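Local coordinates for DUF4621 domain-containing protein (Parabacteroides distasonis, PDB 4H3W) that is of unknown function but is probably a secreted protein built from two beta-barrel domains, at residues Pro21-Val32 / Ser211-Phe219; Val91-Thr100 / Ala196-Phe207. One frame throughout, in Å; residues are numbered along the deposited sequence. Where two conformers were deposited one is given.

Contact 1. Residues Pro21-Val32 / Ser211-Phe219; sequences PLGMGYVTSDDV and SVERIEDAF
L22 meets A218 and F219 at one end of this contact, and S211 meets V32 at the other; between them the I215 side chain lies on the G25 backbone. With CG anti to its carbonyl carbon (chi1 -62°), L22 brings methyl CD2 to 3.6 Å from CE1 of F219, reaching the ring obliquely. The same methyl lies 3.4 Å from the carbonyl O of A218. The backbones also touch here, A218 CA approaching L22 O at 3.5 Å in a CA-H...O contact.

I215 splits its two branches along the opposing chain: CG1 rests on G25 CA at 3.8 Å, while CG2 turns to the carbonyl O of L22. At G25 a CB would come tight against CG1 in the conformer described.

At the far end the hydroxyl of S211, anti to its backbone N (chi1 -178°), donates to V32 O at 2.9 Å. It arrives in the carbonyl plane on a lone pair, with a C=O...donor angle of 111°. This OG also receives a proton from a water 2.6 Å away, while CG1 of V32 packs beside the serine CB at 3.8 Å.

Strands 25-26 and 208-215 edge different four-stranded antiparallel sheets, pairing with strands 317-319 and 294-302 respectively, and S211 meets the short helix 29-32 at V32. This is consistent with the contact closing one of the protein's two beta-barrel domains. I235 of strand 233-240 touches both L22 and F219, and L301 of strand 294-302 packs on V32.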
loop_
_atom_site.group_PDB
_atom_site.type_symbol
_atom_site.label_atom_id
_atom_site.label_comp_id
_atom_site.label_asym_id
_atom_site.label_seq_id
_atom_site.Cartn_x
_atom_site.Cartn_y
_atom_site.Cartn_z
ATOM N N PRO A 21 10.421 26.917 -18.327
ATOM C CA PRO A 21 9.752 25.616 -18.179
ATOM C C PRO A 21 10.670 24.582 -17.548
ATOM O O PRO A 21 11.889 24.662 -17.700
ATOM C CB PRO A 21 9.419 25.238 -19.621
ATOM C CG PRO A 21 10.559 25.824 -20.414
ATOM C CD PRO A 21 11.046 27.058 -19.664
ATOM N N LEU A 22 10.116 23.654 -16.786
ATOM C CA LEU A 22 10.939 22.690 -16.042
ATOM C C LEU A 22 10.684 21.266 -16.491
ATOM O O LEU A 22 11.480 20.392 -16.180
ATOM C CB LEU A 22 10.692 22.794 -14.529
ATOM C CG LEU A 22 11.037 24.139 -13.906
ATOM C CD1 LEU A 22 10.614 24.117 -12.460
ATOM C CD2 LEU A 22 12.517 24.475 -14.051
ATOM N N GLY A 23 9.569 21.034 -17.170
ATOM C CA GLY A 23 9.230 19.725 -17.738
ATOM C C GLY A 23 8.166 19.082 -16.880
ATOM O O GLY A 23 8.003 19.450 -15.735
HETATM N N MSE A 24 7.463 18.106 -17.442
HETATM C CA MSE A 24 6.275 17.519 -16.835
HETATM C C MSE A 24 6.606 16.341 -15.977
HETATM O O MSE A 24 6.969 15.279 -16.477
HETATM C CB MSE A 24 5.394 17.104 -18.018
HETATM C CG MSE A 24 4.091 16.381 -17.628
HETATM SE SE MSE A 24 2.629 17.596 -17.081
HETATM C CE MSE A 24 2.984 19.128 -18.272
ATOM N N GLY A 25 6.527 16.513 -14.668
ATOM C CA GLY A 25 6.325 15.360 -13.798
ATOM C C GLY A 25 4.948 14.837 -14.191
ATOM O O GLY A 25 4.007 15.597 -14.531
ATOM N N TYR A 26 4.837 13.529 -14.196
ATOM C CA TYR A 26 3.651 12.898 -14.720
ATOM C C TYR A 26 3.888 11.472 -14.396
ATOM O O TYR A 26 4.790 10.883 -14.963
ATOM C CB TYR A 26 3.513 13.115 -16.234
ATOM C CG TYR A 26 2.659 12.130 -17.033
ATOM C CD1 TYR A 26 2.974 10.772 -17.102
ATOM C CD2 TYR A 26 1.596 12.580 -17.794
ATOM C CE1 TYR A 26 2.218 9.892 -17.857
ATOM C CE2 TYR A 26 0.834 11.710 -18.555
ATOM C CZ TYR A 26 1.152 10.369 -18.587
ATOM O OH TYR A 26 0.401 9.510 -19.348
ATOM N N VAL A 27 3.128 10.919 -13.461
ATOM C CA VAL A 27 3.374 9.549 -13.045
ATOM C C VAL A 27 2.069 8.753 -13.025
ATOM O O VAL A 27 0.996 9.328 -12.874
ATOM C CB VAL A 27 4.048 9.543 -11.676
ATOM C CG1 VAL A 27 5.442 10.123 -11.793
ATOM C CG2 VAL A 27 3.242 10.340 -10.648
ATOM N N THR A 28 2.160 7.454 -13.269
ATOM C CA THR A 28 0.986 6.579 -13.237
ATOM C C THR A 28 1.007 5.792 -11.946
ATOM O O THR A 28 2.001 5.830 -11.220
ATOM C CB THR A 28 0.927 5.574 -14.391
ATOM O OG1 THR A 28 2.003 4.649 -14.242
ATOM C CG2 THR A 28 1.006 6.283 -15.755
ATOM N N SER A 29 -0.086 5.099 -11.657
ATOM C CA SER A 29 -0.195 4.346 -10.410
ATOM C C SER A 29 1.018 3.459 -10.260
ATOM O O SER A 29 1.684 3.466 -9.213
ATOM C CB SER A 29 -1.446 3.490 -10.383
ATOM O OG SER A 29 -2.593 4.284 -10.390
ATOM N N ASP A 30 1.363 2.764 -11.334
ATOM C CA ASP A 30 2.457 1.794 -11.223
ATOM C C ASP A 30 3.897 2.426 -11.238
ATOM O O ASP A 30 4.855 1.761 -10.923
ATOM C CB ASP A 30 2.207 0.636 -12.235
ATOM C CG ASP A 30 2.451 1.010 -13.673
ATOM O OD1 ASP A 30 2.652 2.194 -14.000
ATOM O OD2 ASP A 30 2.448 0.081 -14.499
ATOM N N ASP A 31 4.027 3.741 -11.413
ATOM C CA ASP A 31 5.255 4.451 -11.067
ATOM C C ASP A 31 5.313 4.772 -9.558
ATOM O O ASP A 31 6.378 4.732 -8.933
ATOM C CB ASP A 31 5.375 5.794 -11.791
ATOM C CG ASP A 31 5.381 5.676 -13.307
ATOM O OD1 ASP A 31 5.930 4.689 -13.822
ATOM O OD2 ASP A 31 4.838 6.602 -13.968
ATOM N N VAL A 32 4.175 5.175 -8.986
ATOM C CA VAL A 32 4.122 5.607 -7.588
ATOM C C VAL A 32 4.140 4.417 -6.613
ATOM O O VAL A 32 4.670 4.512 -5.510
ATOM C CB VAL A 32 2.873 6.490 -7.348
ATOM C CG1 VAL A 32 2.653 6.787 -5.855
ATOM C CG2 VAL A 32 3.003 7.781 -8.142
ATOM N N SER A 211 6.808 7.963 -1.872
ATOM C CA SER A 211 7.221 7.650 -3.220
ATOM C C SER A 211 7.973 8.861 -3.798
ATOM O O SER A 211 7.578 9.999 -3.586
ATOM C CB SER A 211 5.985 7.244 -4.012
ATOM O OG SER A 211 6.286 6.872 -5.332
ATOM N N VAL A 212 9.078 8.610 -4.496
ATOM C CA VAL A 212 9.916 9.668 -5.062
ATOM C C VAL A 212 9.760 9.710 -6.572
ATOM O O VAL A 212 9.914 8.687 -7.234
ATOM C CB VAL A 212 11.396 9.459 -4.753
ATOM C CG1 VAL A 212 12.204 10.611 -5.330
ATOM C CG2 VAL A 212 11.626 9.339 -3.256
ATOM N N GLU A 213 9.435 10.875 -7.121
ATOM C CA GLU A 213 9.329 11.043 -8.571
ATOM C C GLU A 213 10.405 12.025 -9.065
ATOM O O GLU A 213 10.645 13.078 -8.468
ATOM C CB GLU A 213 7.929 11.483 -8.998
ATOM C CG GLU A 213 7.822 12.115 -10.412
ATOM C CD GLU A 213 8.271 11.235 -11.614
ATOM O OE1 GLU A 213 8.697 10.047 -11.449
ATOM O OE2 GLU A 213 8.166 11.751 -12.763
ATOM N N ARG A 214 11.082 11.612 -10.129
ATOM C CA ARG A 214 12.234 12.304 -10.691
ATOM C C ARG A 214 11.826 13.094 -11.918
ATOM O O ARG A 214 11.216 12.559 -12.827
ATOM C CB ARG A 214 13.324 11.273 -11.050
ATOM C CG ARG A 214 14.430 11.770 -11.968
ATOM C CD ARG A 214 15.169 12.979 -11.419
ATOM N NE ARG A 214 15.833 12.712 -10.149
ATOM C CZ ARG A 214 17.127 12.472 -9.995
ATOM N NH1 ARG A 214 17.956 12.417 -11.038
ATOM N NH2 ARG A 214 17.608 12.306 -8.772
ATOM N N ILE A 215 12.131 14.387 -11.915
ATOM C CA ILE A 215 12.067 15.199 -13.121
ATOM C C ILE A 215 13.519 15.464 -13.501
ATOM O O ILE A 215 14.232 16.213 -12.829
ATOM C CB ILE A 215 11.272 16.501 -12.920
ATOM C CG1 ILE A 215 9.841 16.187 -12.468
ATOM C CG2 ILE A 215 11.249 17.324 -14.207
ATOM C CD1 ILE A 215 9.716 15.899 -10.988
ATOM N N GLU A 216 13.958 14.762 -14.545
ATOM C CA GLU A 216 15.321 14.764 -15.039
ATOM C C GLU A 216 15.572 15.968 -15.922
ATOM O O GLU A 216 14.744 16.321 -16.734
ATOM C CB GLU A 216 15.555 13.481 -15.855
ATOM C CG GLU A 216 17.009 13.136 -16.118
ATOM C CD GLU A 216 17.725 12.532 -14.920
ATOM O OE1 GLU A 216 17.103 12.294 -13.880
ATOM O OE2 GLU A 216 18.938 12.298 -15.031
ATOM N N ASP A 217 16.709 16.607 -15.735
ATOM C CA ASP A 217 17.103 17.773 -16.529
ATOM C C ASP A 217 16.064 18.908 -16.472
ATOM O O ASP A 217 15.707 19.500 -17.466
ATOM C CB ASP A 217 17.395 17.325 -17.969
ATOM C CG ASP A 217 18.580 16.385 -18.038
ATOM O OD1 ASP A 217 19.594 16.670 -17.368
ATOM O OD2 ASP A 217 18.494 15.370 -18.746
ATOM N N ALA A 218 15.635 19.222 -15.264
ATOM C CA ALA A 218 14.746 20.353 -15.032
ATOM C C ALA A 218 15.441 21.665 -15.337
ATOM O O ALA A 218 14.819 22.611 -15.800
ATOM C CB ALA A 218 14.256 20.335 -13.581
ATOM N N PHE A 219 16.741 21.719 -15.078
ATOM C CA PHE A 219 17.542 22.905 -15.305
ATOM C C PHE A 219 18.698 22.554 -16.214
ATOM O O PHE A 219 19.377 21.547 -15.992
ATOM C CB PHE A 219 18.099 23.407 -14.006
ATOM C CG PHE A 219 17.057 23.566 -12.942
ATOM C CD1 PHE A 219 16.306 24.716 -12.871
ATOM C CD2 PHE A 219 16.826 22.546 -12.023
ATOM C CE1 PHE A 219 15.367 24.879 -11.858
ATOM C CE2 PHE A 219 15.860 22.687 -11.021
ATOM C CZ PHE A 219 15.129 23.862 -10.948
HETATM O O HOH W 1 7.136 8.074 -8.963
HETATM O O HOH W 2 8.346 6.411 -6.873
#

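Contact 2. Residues Val91-Thr100 / Ala196-Phe207; sequences VLALTNPHIT and AVELPLTPAPEF
L94 and L199 meet in the apolar centre, their side chains set roughly perpendicular, with L94 CD1 3.9 Å from L199 CB. The motif is an antiparallel strand pair, 98-100 with 196-200 at 157°, within a five-stranded sheet, H98 and E198 bonding N to O both ways. A single bridge joins L94 to P203, the register shifted by one. P97 CB packs on L199 CD2, and the non-hydrogen-bonded pair I99 and V197 run alongside each other, CG1 near CG2.

Outward, the H98 ring takes E198 CB over one face, 3.9 Å from the centroid and 28° off the normal, a CH-pi contact; W141 stacks on this ring. H98 CG sits between its backbone N and carbonyl carbon (chi1 53°), which puts the ring beside E198, and ND1 fixes its rotation by donating to N96 O at 2.8 Å. Without the imidazole, as with an alanine here, E198 CB and W141 would probably lose their shared ring and N96 O its donor.

At the polar edge a water links N96 N to P200 O. T202 O accepts twice from T95: N donates nearly straight down the carbonyl axis at 3.0 Å, and OG1 from above the carbonyl plane at 3.2 Å.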
loop_
_atom_site.group_PDB
_atom_site.type_symbol
_atom_site.label_atom_id
_atom_site.label_comp_id
_atom_site.label_asym_id
_atom_site.label_seq_id
_atom_site.Cartn_x
_atom_site.Cartn_y
_atom_site.Cartn_z
ATOM N N VAL A 91 2.963 2.067 6.043
ATOM C CA VAL A 91 1.876 1.553 6.818
ATOM C C VAL A 91 0.783 1.162 5.831
ATOM O O VAL A 91 0.101 2.026 5.269
ATOM C CB VAL A 91 1.342 2.587 7.806
ATOM C CG1 VAL A 91 0.165 2.006 8.594
ATOM C CG2 VAL A 91 2.442 3.029 8.780
ATOM N N LEU A 92 0.601 -0.137 5.685
ATOM C CA LEU A 92 -0.303 -0.708 4.689
ATOM C C LEU A 92 -1.717 -0.898 5.246
ATOM O O LEU A 92 -2.160 -2.008 5.432
ATOM C CB LEU A 92 0.285 -2.017 4.186
ATOM C CG LEU A 92 -0.495 -2.701 3.056
ATOM C CD1 LEU A 92 -0.514 -1.785 1.863
ATOM C CD2 LEU A 92 0.097 -4.066 2.711
ATOM N N ALA A 93 -2.366 0.215 5.592
ATOM C CA ALA A 93 -3.722 0.248 6.153
ATOM C C ALA A 93 -4.716 0.266 4.998
ATOM O O ALA A 93 -4.730 1.215 4.194
ATOM C CB ALA A 93 -3.901 1.473 7.014
ATOM N N LEU A 94 -5.487 -0.815 4.894
ATOM C CA LEU A 94 -6.386 -1.072 3.812
ATOM C C LEU A 94 -7.787 -1.186 4.340
ATOM O O LEU A 94 -8.024 -1.543 5.512
ATOM C CB LEU A 94 -6.022 -2.392 3.059
ATOM C CG LEU A 94 -4.575 -2.493 2.578
ATOM C CD1 LEU A 94 -4.262 -3.846 1.955
ATOM C CD2 LEU A 94 -4.325 -1.366 1.589
ATOM N N THR A 95 -8.740 -0.857 3.489
ATOM C CA THR A 95 -10.140 -0.799 3.857
ATOM C C THR A 95 -10.761 -2.166 4.058
ATOM O O THR A 95 -11.657 -2.350 4.890
ATOM C CB THR A 95 -10.915 -0.051 2.745
ATOM O OG1 THR A 95 -10.406 1.293 2.662
ATOM C CG2 THR A 95 -12.407 -0.018 3.023
ATOM N N ASN A 96 -10.323 -3.123 3.249
ATOM C CA ASN A 96 -11.014 -4.426 3.255
ATOM C C ASN A 96 -10.143 -5.629 2.886
ATOM O O ASN A 96 -10.499 -6.451 2.002
ATOM C CB ASN A 96 -12.241 -4.346 2.348
ATOM C CG ASN A 96 -13.199 -5.512 2.543
ATOM O OD1 ASN A 96 -13.380 -6.024 3.646
ATOM N ND2 ASN A 96 -13.863 -5.900 1.464
ATOM N N PRO A 97 -9.040 -5.787 3.602
ATOM C CA PRO A 97 -8.308 -7.034 3.518
ATOM C C PRO A 97 -9.195 -8.092 4.110
ATOM O O PRO A 97 -9.936 -7.804 5.056
ATOM C CB PRO A 97 -7.096 -6.801 4.419
ATOM C CG PRO A 97 -7.635 -5.898 5.484
ATOM C CD PRO A 97 -8.639 -5.011 4.806
ATOM N N HIS A 98 -9.224 -9.279 3.485
ATOM C CA HIS A 98 -10.050 -10.355 3.979
ATOM C C HIS A 98 -9.426 -11.688 3.631
ATOM O O HIS A 98 -8.517 -11.782 2.794
ATOM C CB HIS A 98 -11.469 -10.263 3.413
ATOM C CG HIS A 98 -11.525 -10.179 1.920
ATOM N ND1 HIS A 98 -11.328 -8.999 1.238
ATOM C CD2 HIS A 98 -11.789 -11.116 0.981
ATOM C CE1 HIS A 98 -11.439 -9.211 -0.059
ATOM N NE2 HIS A 98 -11.705 -10.495 -0.247
ATOM N N ILE A 99 -9.919 -12.699 4.314
ATOM C CA ILE A 99 -9.530 -14.075 4.117
ATOM C C ILE A 99 -10.769 -14.880 3.877
ATOM O O ILE A 99 -11.745 -14.765 4.632
ATOM C CB ILE A 99 -8.802 -14.626 5.375
ATOM C CG1 ILE A 99 -7.573 -13.797 5.637
ATOM C CG2 ILE A 99 -8.412 -16.087 5.195
ATOM C CD1 ILE A 99 -6.840 -14.146 6.915
ATOM N N THR A 100 -10.743 -15.728 2.840
ATOM C CA THR A 100 -11.817 -16.707 2.654
ATOM C C THR A 100 -11.281 -18.118 2.854
ATOM O O THR A 100 -10.104 -18.392 2.613
ATOM C CB THR A 100 -12.459 -16.646 1.267
ATOM O OG1 THR A 100 -11.465 -16.950 0.294
ATOM C CG2 THR A 100 -12.990 -15.283 0.979
ATOM N N ALA A 196 -7.785 -18.066 0.672
ATOM C CA ALA A 196 -7.453 -16.966 -0.176
ATOM C C ALA A 196 -7.345 -15.737 0.733
ATOM O O ALA A 196 -8.266 -15.477 1.487
ATOM C CB ALA A 196 -8.512 -16.770 -1.250
ATOM N N VAL A 197 -6.167 -15.134 0.769
ATOM C CA VAL A 197 -5.915 -13.876 1.454
ATOM C C VAL A 197 -5.927 -12.842 0.365
ATOM O O VAL A 197 -5.150 -12.934 -0.575
ATOM C CB VAL A 197 -4.571 -13.895 2.193
ATOM C CG1 VAL A 197 -4.261 -12.533 2.859
ATOM C CG2 VAL A 197 -4.562 -15.027 3.213
ATOM N N GLU A 198 -6.842 -11.878 0.454
ATOM C CA GLU A 198 -6.974 -10.859 -0.556
ATOM C C GLU A 198 -6.749 -9.491 0.068
ATOM O O GLU A 198 -7.386 -9.149 1.064
ATOM C CB GLU A 198 -8.350 -10.963 -1.208
ATOM C CG GLU A 198 -8.515 -9.978 -2.337
ATOM C CD GLU A 198 -9.766 -10.195 -3.188
ATOM O OE1 GLU A 198 -10.175 -11.362 -3.428
ATOM O OE2 GLU A 198 -10.326 -9.166 -3.617
ATOM N N LEU A 199 -5.808 -8.744 -0.499
ATOM C CA LEU A 199 -5.417 -7.424 0.012
ATOM C C LEU A 199 -5.628 -6.380 -1.086
ATOM O O LEU A 199 -4.715 -6.077 -1.876
ATOM C CB LEU A 199 -3.977 -7.435 0.521
ATOM C CG LEU A 199 -3.527 -8.553 1.475
ATOM C CD1 LEU A 199 -2.040 -8.441 1.758
ATOM C CD2 LEU A 199 -4.297 -8.595 2.794
ATOM N N PRO A 200 -6.841 -5.855 -1.192
ATOM C CA PRO A 200 -7.143 -4.844 -2.204
ATOM C C PRO A 200 -6.503 -3.522 -1.833
ATOM O O PRO A 200 -6.626 -3.083 -0.683
ATOM C CB PRO A 200 -8.673 -4.714 -2.161
ATOM C CG PRO A 200 -9.163 -5.858 -1.344
ATOM C CD PRO A 200 -8.035 -6.218 -0.412
ATOM N N LEU A 201 -5.869 -2.882 -2.805
ATOM C CA LEU A 201 -5.163 -1.667 -2.546
ATOM C C LEU A 201 -6.152 -0.498 -2.560
ATOM O O LEU A 201 -6.113 0.351 -3.451
ATOM C CB LEU A 201 -3.990 -1.479 -3.545
ATOM C CG LEU A 201 -2.897 -2.548 -3.384
ATOM C CD1 LEU A 201 -1.808 -2.450 -4.429
ATOM C CD2 LEU A 201 -2.266 -2.445 -2.008
ATOM N N THR A 202 -7.024 -0.487 -1.542
ATOM C CA THR A 202 -7.913 0.616 -1.222
ATOM C C THR A 202 -7.415 1.182 0.085
ATOM O O THR A 202 -7.653 0.584 1.139
ATOM C CB THR A 202 -9.374 0.155 -1.095
ATOM O OG1 THR A 202 -9.795 -0.351 -2.332
ATOM C CG2 THR A 202 -10.315 1.295 -0.780
ATOM N N PRO A 203 -6.633 2.259 0.042
ATOM C CA PRO A 203 -6.080 2.780 1.320
ATOM C C PRO A 203 -7.152 3.234 2.329
ATOM O O PRO A 203 -8.177 3.764 1.926
ATOM C CB PRO A 203 -5.262 3.991 0.888
ATOM C CG PRO A 203 -4.947 3.696 -0.578
ATOM C CD PRO A 203 -6.156 3.020 -1.121
ATOM N N ALA A 204 -6.889 2.988 3.595
ATOM C CA ALA A 204 -7.665 3.468 4.722
ATOM C C ALA A 204 -6.995 4.726 5.262
ATOM O O ALA A 204 -5.871 5.012 4.869
ATOM C CB ALA A 204 -7.727 2.389 5.797
ATOM N N PRO A 205 -7.656 5.458 6.161
ATOM C CA PRO A 205 -7.068 6.717 6.704
ATOM C C PRO A 205 -5.651 6.594 7.254
ATOM O O PRO A 205 -4.868 7.529 7.100
ATOM C CB PRO A 205 -8.074 7.116 7.816
ATOM C CG PRO A 205 -9.372 6.511 7.365
ATOM C CD PRO A 205 -9.031 5.237 6.649
ATOM N N GLU A 206 -5.288 5.475 7.875
ATOM C CA GLU A 206 -3.950 5.334 8.452
ATOM C C GLU A 206 -2.853 4.962 7.438
ATOM O O GLU A 206 -1.667 4.820 7.789
ATOM C CB GLU A 206 -3.937 4.286 9.554
ATOM C CG GLU A 206 -4.621 4.726 10.844
ATOM C CD GLU A 206 -4.475 3.668 11.941
ATOM O OE1 GLU A 206 -3.331 3.371 12.382
ATOM O OE2 GLU A 206 -5.504 3.118 12.358
ATOM N N PHE A 207 -3.213 4.817 6.181
ATOM C CA PHE A 207 -2.228 4.458 5.169
ATOM C C PHE A 207 -1.148 5.540 5.119
ATOM O O PHE A 207 -1.449 6.704 5.180
ATOM C CB PHE A 207 -2.879 4.269 3.790
ATOM C CG PHE A 207 -1.893 3.994 2.712
ATOM C CD1 PHE A 207 -1.252 5.025 2.052
ATOM C CD2 PHE A 207 -1.564 2.701 2.365
ATOM C CE1 PHE A 207 -0.335 4.772 1.047
ATOM C CE2 PHE A 207 -0.639 2.440 1.362
ATOM C CZ PHE A 207 0.002 3.474 0.722
HETATM O O HOH W 3 -9.066 -3.038 0.773
#

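The centres of contacts 1 and 2 lie about 28 Å apart, and the only tie between them is sequence: residues 196-207 run on almost directly into 211-219, so strand 194-200 of one sheet is followed by strand 208-215 of another. Contact 1 joins a segment near the start of the modelled chain to this later part, and both segments of contact 2 fall in the interval it spans. The centre of contact 2 lies about 8 Å, and that of contact 1 about 20 Å, from the centre of the chain. With two barrel domains in the protein, this is consistent with the chain starting in one, building the other, and returning through the connection after contact 2.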